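Local coordinates for protein SM80.1 Vicilin (Solanum melongena, PDB 5VF5) that probably serves as a seed storage protein of the 7S vicilin family, with two cupin barrels in one chain and a bound copper ion, at residues R31-P34 against K35-Q38; G311-N314 against V315-L319. One frame throughout, in Å; residues are numbered along the deposited sequence.

Interaction 1. Residues R31-P34 against K35-Q38; sequences RILP and KFTQ
Q38 turns the flat of its amide to the CB-CG edge of the P34 ring. P34 CB stands about equally far from all three heavy atoms of the amide group, 3.6 Å from Q38 CD and the same from its oxygen and nitrogen. This places the ring carbon over the flat of the amide and not at one end of it. The next ring carbon shares the overlap, with P34 CG 3.6 Å from Q38 OE1. Q38 has CG anti to the backbone N (chi1 -179°), and the chain beyond runs extended, which carries the amide back along the chain to the proline. The polar end is held from outside, as Q38 OE1 accepts a hydrogen bond from R18.

The backbone brings the two residues together. Q38 N donates to K35 O at 3.0 Å, so the chain folds back in a tight turn just after the proline. K35 sits at the start of this turn. Its side chain leads away, and its amine forms a salt bridge with E47 and a hydrogen bond to the carbonyl oxygen of P132.

A second, smaller contact joins L33 and F36, three residues apart. L33 CD2 meets F36 CE1 at 3.9 Å, and the two side chains cross at about a right angle. CG of F36 stands anti to its carbonyl carbon (chi1 -71°), and the far part of the ring comes back toward the leucine. Both residues are buried.

The contact lies where strand 28-32 ends and the loop toward strand 49-56 begins. L33 still packs on V51 of strand 49-56, while the F36 ring meets F14 of strand 13-14 edge-to-face.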
loop_
_atom_site.group_PDB
_atom_site.type_symbol
_atom_site.label_atom_id
_atom_site.label_comp_id
_atom_site.label_asym_id
_atom_site.label_seq_id
_atom_site.Cartn_x
_atom_site.Cartn_y
_atom_site.Cartn_z
ATOM N N ARG A 31 -6.774 -10.337 -1.468
ATOM C CA ARG A 31 -5.800 -11.075 -0.700
ATOM C C ARG A 31 -5.101 -10.188 0.263
ATOM O O ARG A 31 -4.804 -9.039 -0.055
ATOM C CB ARG A 31 -4.827 -11.834 -1.560
ATOM C CG ARG A 31 -4.102 -11.130 -2.621
ATOM C CD ARG A 31 -3.489 -12.237 -3.513
ATOM N NE ARG A 31 -2.787 -11.567 -4.543
ATOM C CZ ARG A 31 -3.277 -11.223 -5.711
ATOM N NH1 ARG A 31 -2.494 -10.569 -6.534
ATOM N NH2 ARG A 31 -4.510 -11.586 -6.097
ATOM N N ILE A 32 -4.838 -10.693 1.448
ATOM C CA ILE A 32 -4.340 -9.907 2.548
ATOM C C ILE A 32 -3.117 -10.578 3.140
ATOM O O ILE A 32 -3.028 -11.797 3.310
ATOM C CB ILE A 32 -5.426 -9.683 3.608
ATOM C CG1 ILE A 32 -5.003 -8.708 4.713
ATOM C CG2 ILE A 32 -5.952 -10.965 4.172
ATOM C CD1 ILE A 32 -6.189 -8.239 5.574
ATOM N N LEU A 33 -2.117 -9.768 3.435
ATOM C CA LEU A 33 -0.909 -10.271 4.084
ATOM C C LEU A 33 -1.252 -10.618 5.534
ATOM O O LEU A 33 -2.113 -9.966 6.133
ATOM C CB LEU A 33 0.144 -9.180 4.040
ATOM C CG LEU A 33 1.572 -9.508 4.189
ATOM C CD1 LEU A 33 2.043 -10.563 3.152
ATOM C CD2 LEU A 33 2.374 -8.224 4.029
ATOM N N PRO A 34 -0.593 -11.641 6.121
ATOM C CA PRO A 34 -0.782 -11.868 7.540
ATOM C C PRO A 34 -0.423 -10.673 8.415
ATOM O O PRO A 34 0.289 -9.762 7.953
ATOM C CB PRO A 34 0.119 -13.065 7.833
ATOM C CG PRO A 34 0.242 -13.756 6.514
ATOM C CD PRO A 34 0.291 -12.632 5.503
ATOM N N LYS A 35 -0.819 -10.704 9.668
ATOM C CA LYS A 35 -0.337 -9.707 10.601
ATOM C C LYS A 35 1.173 -9.609 10.548
ATOM O O LYS A 35 1.863 -10.630 10.395
ATOM C CB LYS A 35 -0.719 -10.080 12.035
ATOM C CG LYS A 35 -2.159 -9.811 12.351
ATOM C CD LYS A 35 -2.476 -10.077 13.821
ATOM C CE LYS A 35 -1.605 -9.250 14.779
ATOM N NZ LYS A 35 -2.015 -9.393 16.203
ATOM N N PHE A 36 1.714 -8.416 10.683
ATOM C CA PHE A 36 3.165 -8.261 10.532
ATOM C C PHE A 36 3.994 -8.970 11.598
ATOM O O PHE A 36 5.161 -9.315 11.365
ATOM C CB PHE A 36 3.500 -6.790 10.494
ATOM C CG PHE A 36 3.067 -6.126 9.235
ATOM C CD1 PHE A 36 3.688 -6.443 8.012
ATOM C CD2 PHE A 36 2.097 -5.164 9.228
ATOM C CE1 PHE A 36 3.313 -5.798 6.869
ATOM C CE2 PHE A 36 1.706 -4.547 8.055
ATOM C CZ PHE A 36 2.340 -4.855 6.881
ATOM N N THR A 37 3.373 -9.183 12.730
ATOM C CA THR A 37 3.975 -9.919 13.847
ATOM C C THR A 37 3.897 -11.432 13.717
ATOM O O THR A 37 4.400 -12.132 14.616
ATOM C CB THR A 37 3.302 -9.474 15.145
ATOM O OG1 THR A 37 1.876 -9.516 14.961
ATOM C CG2 THR A 37 3.722 -8.028 15.498
ATOM N N GLN A 38 3.317 -11.940 12.622
ATOM C CA GLN A 38 3.227 -13.416 12.408
ATOM C C GLN A 38 4.528 -14.152 12.626
ATOM O O GLN A 38 4.508 -15.171 13.300
ATOM C CB GLN A 38 2.680 -13.762 11.010
ATOM C CG GLN A 38 2.530 -15.250 10.718
ATOM C CD GLN A 38 2.323 -15.531 9.233
ATOM O OE1 GLN A 38 3.090 -15.061 8.352
ATOM N NE2 GLN A 38 1.282 -16.294 8.943
#

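Interaction 2. Residues G311-N314 against V315-L319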
loop_
_atom_site.group_PDB
_atom_site.type_symbol
_atom_site.label_atom_id
_atom_site.label_comp_id
_atom_site.label_asym_id
_atom_site.label_seq_id
_atom_site.Cartn_x
_atom_site.Cartn_y
_atom_site.Cartn_z
ATOM N N GLY A 311 18.081 -8.714 -0.424
ATOM C CA GLY A 311 17.224 -9.529 -1.208
ATOM C C GLY A 311 16.877 -8.940 -2.537
ATOM O O GLY A 311 17.407 -7.895 -2.953
ATOM N N ASN A 312 15.941 -9.612 -3.167
ATOM C CA ASN A 312 15.377 -9.199 -4.415
ATOM C C ASN A 312 13.893 -9.060 -4.254
ATOM O O ASN A 312 13.261 -9.786 -3.478
ATOM C CB ASN A 312 15.808 -10.201 -5.511
ATOM C CG ASN A 312 17.318 -10.036 -5.813
ATOM O OD1 ASN A 312 18.167 -10.592 -5.107
ATOM N ND2 ASN A 312 17.642 -9.125 -6.723
ATOM N N LEU A 313 13.365 -8.045 -4.924
ATOM C CA LEU A 313 11.963 -7.752 -4.934
ATOM C C LEU A 313 11.350 -7.846 -6.320
ATOM O O LEU A 313 11.899 -7.303 -7.288
ATOM C CB LEU A 313 11.725 -6.333 -4.377
ATOM C CG LEU A 313 11.998 -6.147 -2.911
ATOM C CD1 LEU A 313 12.057 -4.670 -2.581
ATOM C CD2 LEU A 313 10.921 -6.864 -2.092
ATOM N N ASN A 314 10.190 -8.487 -6.383
ATOM C CA ASN A 314 9.435 -8.684 -7.600
ATOM C C ASN A 314 8.036 -8.118 -7.420
ATOM O O ASN A 314 7.587 -7.829 -6.291
ATOM C CB ASN A 314 9.240 -10.195 -7.866
ATOM C CG ASN A 314 10.494 -10.972 -7.767
ATOM O OD1 ASN A 314 10.514 -12.065 -7.151
ATOM N ND2 ASN A 314 11.546 -10.467 -8.376
ATOM N N VAL A 315 7.325 -8.015 -8.530
ATOM C CA VAL A 315 5.967 -7.490 -8.515
ATOM C C VAL A 315 5.101 -8.222 -7.473
ATOM O O VAL A 315 5.075 -9.442 -7.423
ATOM C CB VAL A 315 5.328 -7.525 -9.909
ATOM C CG1 VAL A 315 3.835 -7.221 -9.827
ATOM C CG2 VAL A 315 6.011 -6.548 -10.835
ATOM N N GLY A 316 4.437 -7.435 -6.622
ATOM C CA GLY A 316 3.532 -7.948 -5.591
ATOM C C GLY A 316 4.202 -8.268 -4.252
ATOM O O GLY A 316 3.517 -8.525 -3.267
ATOM N N ASP A 317 5.532 -8.240 -4.212
ATOM C CA ASP A 317 6.259 -8.440 -2.975
ATOM C C ASP A 317 6.181 -7.188 -2.120
ATOM O O ASP A 317 6.061 -6.062 -2.647
ATOM C CB ASP A 317 7.743 -8.701 -3.231
ATOM C CG ASP A 317 8.032 -10.043 -3.889
ATOM O OD1 ASP A 317 7.160 -10.943 -3.932
ATOM O OD2 ASP A 317 9.192 -10.152 -4.361
ATOM N N VAL A 318 6.308 -7.376 -0.830
ATOM C CA VAL A 318 6.370 -6.310 0.163
ATOM C C VAL A 318 7.685 -6.311 0.924
ATOM O O VAL A 318 8.188 -7.367 1.330
ATOM C CB VAL A 318 5.169 -6.422 1.121
ATOM C CG1 VAL A 318 5.326 -5.575 2.362
ATOM C CG2 VAL A 318 3.889 -6.088 0.373
ATOM N N LEU A 319 8.237 -5.121 1.151
ATOM C CA LEU A 319 9.321 -4.942 2.077
ATOM C C LEU A 319 8.899 -3.935 3.124
ATOM O O LEU A 319 8.461 -2.845 2.762
ATOM C CB LEU A 319 10.572 -4.424 1.391
ATOM C CG LEU A 319 11.817 -4.310 2.257
ATOM C CD1 LEU A 319 12.331 -5.642 2.787
ATOM C CD2 LEU A 319 12.920 -3.594 1.504
#
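The D317 carboxylate and the N314 amide lie side by side and point the same way, with their planes 50° apart. N314 ND2 is hydrogen-bonded to N274 OD1. The backbone of N314 covers one face of the carboxylate. N314 N donates to D317 OD2 at 2.8 Å from above the carboxylate plane. On the same face, N314 O lies 3.3 Å from D317 CG. That carbonyl oxygen is in turn bound by D317 N at 3.0 Å, with the donor tilted 27° from the carbonyl plane. This bond closes a type II beta turn from N314 to D317, and the bond to OD2 braces it through the side chain. V315 and G316 are at its corners. The positive phi of G316 (89°) suits the third position of such a turn.

K15 forms a salt bridge with D317 OD2, and S16 N binds D317 OD1, so both buried carboxylate oxygens have polar partners. L313 CD2 packs on D317 CB at 3.8 Å. L313 CD1 reaches L319 CB at 4.2 Å.

The turn connects strand 307-313 to strand 318-321. L313 and L319 both pack on F277 of strand 275-281 and F329 of strand 327-331, while V318 faces strand 265-272.

Interaction 1 comes first along the chain and interaction 2 far later. Their centres are 15 Å apart, and their nearest atoms come within about 4 Å without touching. Interaction 1 ends a strand of the first cupin region's sheet; interaction 2 joins strand 307-313 to strand 318-321, which lie in two sheets of the second. The N-terminal residues around 13-18 run between them. F14 packs on F36 of interaction 1 and also pairs with V318 of interaction 2, while R18 serves the former and K15 and S16 the latter. The N-terminal segment thus ties the two cupin halves together, consistent with the two-barrel architecture of vicilins.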